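Local structure of hypothetical protein (Aeropyrum pernix, 2P6H) at residues A[39-44]-A[114-119]; A[12-17]-A[63-68]. The protein is of unknown function but belongs to the YjbQ (UPF0047) family and assembles as three copies of one chain. All coordinates share one frame; numbering follows the deposited sequence.

From the N terminus, the chain passes through 12-17, which includes the start of the edge strand 15-18, and then through 39-44, where strand 35-40 of the larger sheet ends. Segment 63-68 of helix 55-69 then packs back on 12-17 and closes contact 2. Last comes 114-119, on the middle strand of the smaller sheet, which closes contact 1 against 39-44. The segments alternate, so the two loops cross. Contact 1 ties the two sheets together, while contact 2 sets a helix against the smaller one. They join where strands 15-18 and 113-118 pair, probably through Phe116 N to Leu17 O and Glu118 N to Gln15 O.

Contact 1 (A[39-44]-A[114-119]). With SO4 (sulfate ion), chain C.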
loop_
_atom_site.group_PDB
_atom_site.type_symbol
_atom_site.label_atom_id
_atom_site.label_comp_id
_atom_site.label_asym_id
_atom_site.label_seq_id
_atom_site.Cartn_x
_atom_site.Cartn_y
_atom_site.Cartn_z
ATOM N N VAL A 39 -1.282 -8.669 -7.950
ATOM C CA VAL A 39 -2.125 -9.500 -7.131
ATOM C C VAL A 39 -3.082 -8.599 -6.429
ATOM O O VAL A 39 -2.701 -7.678 -5.718
ATOM C CB VAL A 39 -1.284 -10.218 -6.077
ATOM C CG1 VAL A 39 -2.160 -11.186 -5.284
ATOM C CG2 VAL A 39 -0.164 -10.991 -6.748
ATOM N N TYR A 40 -4.378 -8.809 -6.609
ATOM C CA TYR A 40 -5.345 -7.943 -5.962
ATOM C C TYR A 40 -6.637 -8.676 -5.642
ATOM O O TYR A 40 -6.999 -9.671 -6.267
ATOM C CB TYR A 40 -5.612 -6.701 -6.843
ATOM C CG TYR A 40 -6.201 -7.053 -8.176
ATOM C CD1 TYR A 40 -5.449 -7.735 -9.134
ATOM C CD2 TYR A 40 -7.492 -6.626 -8.506
ATOM C CE1 TYR A 40 -5.981 -8.005 -10.391
ATOM C CE2 TYR A 40 -8.022 -6.891 -9.768
ATOM C CZ TYR A 40 -7.264 -7.592 -10.705
ATOM O OH TYR A 40 -7.789 -7.851 -11.960
ATOM N N VAL A 41 -7.303 -8.193 -4.586
ATOM C CA VAL A 41 -8.561 -8.780 -4.189
ATOM C C VAL A 41 -9.677 -7.724 -4.343
ATOM O O VAL A 41 -9.485 -6.539 -4.099
ATOM C CB VAL A 41 -8.410 -9.355 -2.740
ATOM C CG1 VAL A 41 -7.064 -10.062 -2.596
ATOM C CG2 VAL A 41 -8.501 -8.234 -1.721
ATOM N N PRO A 42 -10.825 -8.150 -4.864
ATOM C CA PRO A 42 -11.954 -7.262 -5.084
ATOM C C PRO A 42 -12.804 -7.067 -3.809
ATOM O O PRO A 42 -13.908 -6.543 -3.855
ATOM C CB PRO A 42 -12.787 -7.963 -6.136
ATOM C CG PRO A 42 -12.696 -9.424 -5.726
ATOM C CD PRO A 42 -11.152 -9.488 -5.358
ATOM N N HIS A 43 -12.261 -7.478 -2.667
ATOM C CA HIS A 43 -13.006 -7.379 -1.407
ATOM C C HIS A 43 -12.644 -6.148 -0.577
ATOM O O HIS A 43 -11.480 -5.761 -0.524
ATOM C CB HIS A 43 -12.768 -8.639 -0.564
ATOM C CG HIS A 43 -13.025 -9.920 -1.300
ATOM N ND1 HIS A 43 -14.259 -10.249 -1.818
ATOM C CD2 HIS A 43 -12.200 -10.952 -1.607
ATOM C CE1 HIS A 43 -14.185 -11.426 -2.415
ATOM N NE2 HIS A 43 -12.946 -11.873 -2.303
ATOM N N THR A 44 -13.648 -5.546 0.059
ATOM C CA THR A 44 -13.439 -4.383 0.917
ATOM C C THR A 44 -13.257 -4.824 2.381
ATOM O O THR A 44 -12.958 -4.001 3.238
ATOM C CB THR A 44 -14.642 -3.405 0.885
ATOM O OG1 THR A 44 -15.803 -4.060 1.416
ATOM C CG2 THR A 44 -14.927 -2.928 -0.534
ATOM N N ILE A 114 3.052 -14.250 -0.236
ATOM C CA ILE A 114 1.807 -13.550 -0.516
ATOM C C ILE A 114 0.753 -14.027 0.448
ATOM O O ILE A 114 0.314 -15.170 0.415
ATOM C CB ILE A 114 1.340 -13.827 -1.959
ATOM C CG1 ILE A 114 2.439 -13.421 -2.944
ATOM C CG2 ILE A 114 0.091 -12.979 -2.271
ATOM C CD1 ILE A 114 2.336 -13.840 -4.410
ATOM N N LEU A 115 0.313 -13.138 1.326
ATOM C CA LEU A 115 -0.656 -13.517 2.340
ATOM C C LEU A 115 -2.041 -12.914 2.153
ATOM O O LEU A 115 -2.189 -11.700 2.023
ATOM C CB LEU A 115 -0.132 -13.109 3.722
ATOM C CG LEU A 115 1.295 -13.591 4.028
ATOM C CD1 LEU A 115 1.763 -13.048 5.356
ATOM C CD2 LEU A 115 1.326 -15.117 4.036
ATOM N N PHE A 116 -3.054 -13.773 2.137
ATOM C CA PHE A 116 -4.431 -13.318 2.035
ATOM C C PHE A 116 -4.824 -13.034 3.482
ATOM O O PHE A 116 -4.640 -13.880 4.362
ATOM C CB PHE A 116 -5.348 -14.412 1.485
ATOM C CG PHE A 116 -6.759 -13.943 1.253
ATOM C CD1 PHE A 116 -7.677 -13.929 2.294
ATOM C CD2 PHE A 116 -7.161 -13.491 -0.003
ATOM C CE1 PHE A 116 -8.977 -13.471 2.096
ATOM C CE2 PHE A 116 -8.464 -13.031 -0.216
ATOM C CZ PHE A 116 -9.373 -13.022 0.836
ATOM N N VAL A 117 -5.351 -11.842 3.727
ATOM C CA VAL A 117 -5.764 -11.478 5.068
ATOM C C VAL A 117 -7.270 -11.359 5.153
ATOM O O VAL A 117 -7.870 -10.394 4.700
ATOM C CB VAL A 117 -5.166 -10.125 5.385
ATOM C CG1 VAL A 117 -5.505 -9.727 6.821
ATOM C CG2 VAL A 117 -3.659 -10.169 5.218
ATOM N N GLU A 118 -7.910 -12.381 5.718
ATOM C CA GLU A 118 -9.370 -12.412 5.878
ATOM C C GLU A 118 -9.755 -11.725 7.191
ATOM O O GLU A 118 -9.183 -12.022 8.246
ATOM C CB GLU A 118 -9.864 -13.868 5.899
ATOM C CG GLU A 118 -11.347 -14.057 6.208
ATOM C CD GLU A 118 -12.250 -13.395 5.181
ATOM O OE1 GLU A 118 -12.456 -12.164 5.270
ATOM O OE2 GLU A 118 -12.747 -14.099 4.278
ATOM N N MET A 119 -10.714 -10.806 7.132
ATOM C CA MET A 119 -11.142 -10.110 8.337
ATOM C C MET A 119 -12.648 -10.229 8.567
ATOM O O MET A 119 -13.176 -9.730 9.566
ATOM C CB MET A 119 -10.698 -8.643 8.280
ATOM C CG MET A 119 -9.175 -8.520 8.348
ATOM S SD MET A 119 -8.501 -6.887 8.059
ATOM C CE MET A 119 -8.365 -6.888 6.273
HETATM S S SO4 C . -16.648 -7.461 0.327
HETATM O O1 SO4 C . -17.701 -7.274 1.431
HETATM O O2 SO4 C . -17.070 -8.389 -0.722
HETATM O O3 SO4 C . -15.411 -8.006 0.876
HETATM O O4 SO4 C . -16.343 -6.183 -0.305
#
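Val39 lies opposite Ile114 and Val41 opposite Phe116, on two backbones that run in the same direction with CA atoms 8.7 Å apart at both pairs, too far for strand pairing and right for side chains that meet in the middle. At one end Val39 CG1 approaches Ile114 CG2 at 4.2 Å, methyl against methyl; these beta-branched residues suit extended chain and present a methyl directly to the facing sheet. Phe116 bridges more of the gap. With CG anti to the backbone N (chi1 -175°), its ring is carried across to two partners: CE2 lies 4.1 Å from Val41 CG1, and CZ is 4.3 Å from His43 CD2, which comes in at the ring's edge. Arg125 and Val127 of strand 124-133 also touch the ring. Pro42 CG lies over one face of the His43 ring, whose NE2 is hydrogen-bonded to the backbone N of Thr126, which ties the imidazole to that strand. The segment then turns to a sulfate. Thr44 N gives O4 of the ion a nearly straight bond of 2.8 Å (168°), and Thr44 OG1 donates to the same O4, also at 2.8 Å. Arg125 and Thr45 also hydrogen-bond to the ion. Face-to-face packing of two antiparallel sheets is the hallmark of a beta sandwich, here with a sulfate, probably from the crystallisation liquor, bound at the end of the contact.

Contact 2 (A[12-17]-A[63-68]); sequences RRLQVL and EFIREL. With SO4 (sulfate ion), chain D.
Leu14 CD2 and Ile65 CG2 meet at 4.0 Å, the two branched side chains lying alongside one another and pointing opposite ways as the loop before strand 15-18 reaches helix 55-69. Ile65 suits this inner side of the helix because it also touches Val117, Met119 and Ile93, while Leu14 leans on Val62 one turn back. The other Leu14 methyl, CD1, lies 4.2 Å from Arg66 NH1, at the margin where the apolar patch gives way to charge. There a sulfate links the segments. Leu14 N donates to its O2 at 2.9 Å, and from the helix Arg66 NH1 gives O4 a straight bond of 2.7 Å (168°), with O4 at the guanidinium edge. Arg66 NH2 donates to O1 at 2.9 Å, so two amino groups grip two oxygens. Sulfate O3 sits over one face of the Arg12 guanidinium, an electrostatic approach and not an in-plane N-H bond. Further out, a bend at chi3 (-55°) brings Arg66 NE back to Glu63 OE1, a weak hydrogen bond and salt bridge of 3.3 Å that lies in the guanidinium plane and, with the sulfate bonds, would limit its rotation. Glu67, one turn along from Glu63, makes a salt bridge to Lys70 of the third subunit. A backbone N-H and two arginines round one sulfate, probably taken from the crystallisation liquor, make this margin an anion-binding spot; whether a natural ligand uses it is unknown.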
loop_
_atom_site.group_PDB
_atom_site.type_symbol
_atom_site.label_atom_id
_atom_site.label_comp_id
_atom_site.label_asym_id
_atom_site.label_seq_id
_atom_site.Cartn_x
_atom_site.Cartn_y
_atom_site.Cartn_z
ATOM N N ARG A 12 -12.175 -18.805 9.400
ATOM C CA ARG A 12 -12.401 -18.007 10.608
ATOM C C ARG A 12 -12.744 -16.543 10.289
ATOM O O ARG A 12 -12.483 -16.038 9.205
ATOM C CB ARG A 12 -11.137 -18.067 11.467
ATOM C CG ARG A 12 -11.160 -19.234 12.453
ATOM C CD ARG A 12 -11.617 -18.804 13.852
ATOM N NE ARG A 12 -12.574 -17.698 13.773
ATOM C CZ ARG A 12 -13.638 -17.742 14.596
ATOM N NH1 ARG A 12 -13.764 -18.724 15.471
ATOM N NH2 ARG A 12 -14.607 -16.832 14.466
ATOM N N ARG A 13 -13.268 -15.811 11.268
ATOM C CA ARG A 13 -13.531 -14.396 11.075
ATOM C C ARG A 13 -12.257 -13.684 10.649
ATOM O O ARG A 13 -12.215 -12.959 9.665
ATOM C CB ARG A 13 -14.062 -13.801 12.383
ATOM C CG ARG A 13 -14.573 -12.369 12.197
ATOM C CD ARG A 13 -15.000 -11.714 13.517
ATOM N NE ARG A 13 -15.890 -10.578 13.245
ATOM C CZ ARG A 13 -16.399 -9.907 14.297
ATOM N NH1 ARG A 13 -16.039 -10.219 15.530
ATOM N NH2 ARG A 13 -17.331 -8.968 14.092
ATOM N N LEU A 14 -11.191 -13.884 11.414
ATOM C CA LEU A 14 -9.878 -13.269 11.076
ATOM C C LEU A 14 -8.937 -14.408 10.817
ATOM O O LEU A 14 -8.803 -15.333 11.607
ATOM C CB LEU A 14 -9.251 -12.286 12.167
ATOM C CG LEU A 14 -10.065 -11.002 12.335
ATOM C CD1 LEU A 14 -11.306 -11.204 13.210
ATOM C CD2 LEU A 14 -9.267 -9.871 12.984
ATOM N N GLN A 15 -8.258 -14.352 9.679
ATOM C CA GLN A 15 -7.328 -15.410 9.349
ATOM C C GLN A 15 -6.374 -14.968 8.255
ATOM O O GLN A 15 -6.756 -14.262 7.327
ATOM C CB GLN A 15 -8.125 -16.656 8.928
ATOM C CG GLN A 15 -7.342 -17.744 8.200
ATOM C CD GLN A 15 -8.202 -18.949 7.827
ATOM O OE1 GLN A 15 -9.366 -18.807 7.458
ATOM N NE2 GLN A 15 -7.616 -20.141 7.901
ATOM N N VAL A 16 -5.115 -15.362 8.395
ATOM C CA VAL A 16 -4.101 -15.034 7.404
ATOM C C VAL A 16 -3.740 -16.330 6.697
ATOM O O VAL A 16 -3.463 -17.335 7.361
ATOM C CB VAL A 16 -2.843 -14.448 8.065
ATOM C CG1 VAL A 16 -1.758 -14.245 7.020
ATOM C CG2 VAL A 16 -3.173 -13.138 8.762
ATOM N N LEU A 17 -3.759 -16.303 5.366
ATOM C CA LEU A 17 -3.454 -17.487 4.567
ATOM C C LEU A 17 -2.337 -17.204 3.568
ATOM O O LEU A 17 -2.327 -16.155 2.939
ATOM C CB LEU A 17 -4.682 -17.943 3.766
ATOM C CG LEU A 17 -5.968 -18.217 4.543
ATOM C CD1 LEU A 17 -7.049 -18.741 3.618
ATOM C CD2 LEU A 17 -5.673 -19.237 5.617
ATOM N N GLU A 63 -3.991 -10.840 15.688
ATOM C CA GLU A 63 -4.172 -10.127 16.943
ATOM C C GLU A 63 -3.859 -8.632 16.803
ATOM O O GLU A 63 -4.516 -7.786 17.400
ATOM C CB GLU A 63 -3.285 -10.759 18.013
ATOM C CG GLU A 63 -3.358 -10.019 19.353
ATOM C CD GLU A 63 -4.747 -10.114 19.969
ATOM O OE1 GLU A 63 -5.522 -11.004 19.580
ATOM O OE2 GLU A 63 -5.036 -9.311 20.851
ATOM N N PHE A 64 -2.843 -8.313 16.010
ATOM C CA PHE A 64 -2.455 -6.923 15.767
ATOM C C PHE A 64 -3.630 -6.182 15.138
ATOM O O PHE A 64 -4.000 -5.089 15.524
ATOM C CB PHE A 64 -1.229 -6.925 14.833
ATOM C CG PHE A 64 -0.810 -5.539 14.366
ATOM C CD1 PHE A 64 -0.385 -4.584 15.281
ATOM C CD2 PHE A 64 -0.773 -5.263 13.006
ATOM C CE1 PHE A 64 0.073 -3.347 14.826
ATOM C CE2 PHE A 64 -0.315 -4.023 12.557
ATOM C CZ PHE A 64 0.111 -3.063 13.465
ATOM N N ILE A 65 -4.217 -6.848 14.119
ATOM C CA ILE A 65 -5.364 -6.285 13.422
ATOM C C ILE A 65 -6.565 -6.127 14.374
ATOM O O ILE A 65 -7.247 -5.122 14.400
ATOM C CB ILE A 65 -5.688 -7.195 12.211
ATOM C CG1 ILE A 65 -4.669 -6.975 11.083
ATOM C CG2 ILE A 65 -7.081 -6.856 11.649
ATOM C CD1 ILE A 65 -4.655 -8.127 10.079
ATOM N N ARG A 66 -6.808 -7.181 15.183
ATOM C CA ARG A 66 -7.918 -7.128 16.124
ATOM C C ARG A 66 -7.798 -5.921 17.053
ATOM O O ARG A 66 -8.752 -5.192 17.293
ATOM C CB ARG A 66 -7.912 -8.418 16.942
ATOM C CG ARG A 66 -9.233 -8.649 17.674
ATOM C CD ARG A 66 -9.096 -9.694 18.786
ATOM N NE ARG A 66 -8.554 -10.944 18.249
ATOM C CZ ARG A 66 -9.391 -11.723 17.541
ATOM N NH1 ARG A 66 -10.646 -11.353 17.356
ATOM N NH2 ARG A 66 -8.945 -12.871 17.023
ATOM N N GLU A 67 -6.588 -5.696 17.560
ATOM C CA GLU A 67 -6.281 -4.580 18.463
ATOM C C GLU A 67 -6.569 -3.203 17.829
ATOM O O GLU A 67 -7.130 -2.310 18.450
ATOM C CB GLU A 67 -4.805 -4.684 18.869
ATOM C CG GLU A 67 -4.603 -5.511 20.144
ATOM C CD GLU A 67 -3.141 -5.889 20.289
ATOM O OE1 GLU A 67 -2.291 -5.083 19.914
ATOM O OE2 GLU A 67 -2.862 -6.977 20.771
ATOM N N LEU A 68 -6.103 -3.023 16.558
ATOM C CA LEU A 68 -6.279 -1.718 15.922
ATOM C C LEU A 68 -7.663 -1.487 15.419
ATOM O O LEU A 68 -8.236 -0.417 15.573
ATOM C CB LEU A 68 -5.513 -1.734 14.669
ATOM C CG LEU A 68 -4.008 -1.892 14.910
ATOM C CD1 LEU A 68 -3.190 -1.781 13.621
ATOM C CD2 LEU A 68 -3.444 -0.843 15.867
HETATM S S SO4 D . -12.004 -14.415 15.548
HETATM O O1 SO4 D . -10.909 -14.944 16.408
HETATM O O2 SO4 D . -11.732 -14.818 14.120
HETATM O O3 SO4 D . -13.320 -14.999 15.999
HETATM O O4 SO4 D . -12.073 -12.939 15.667
#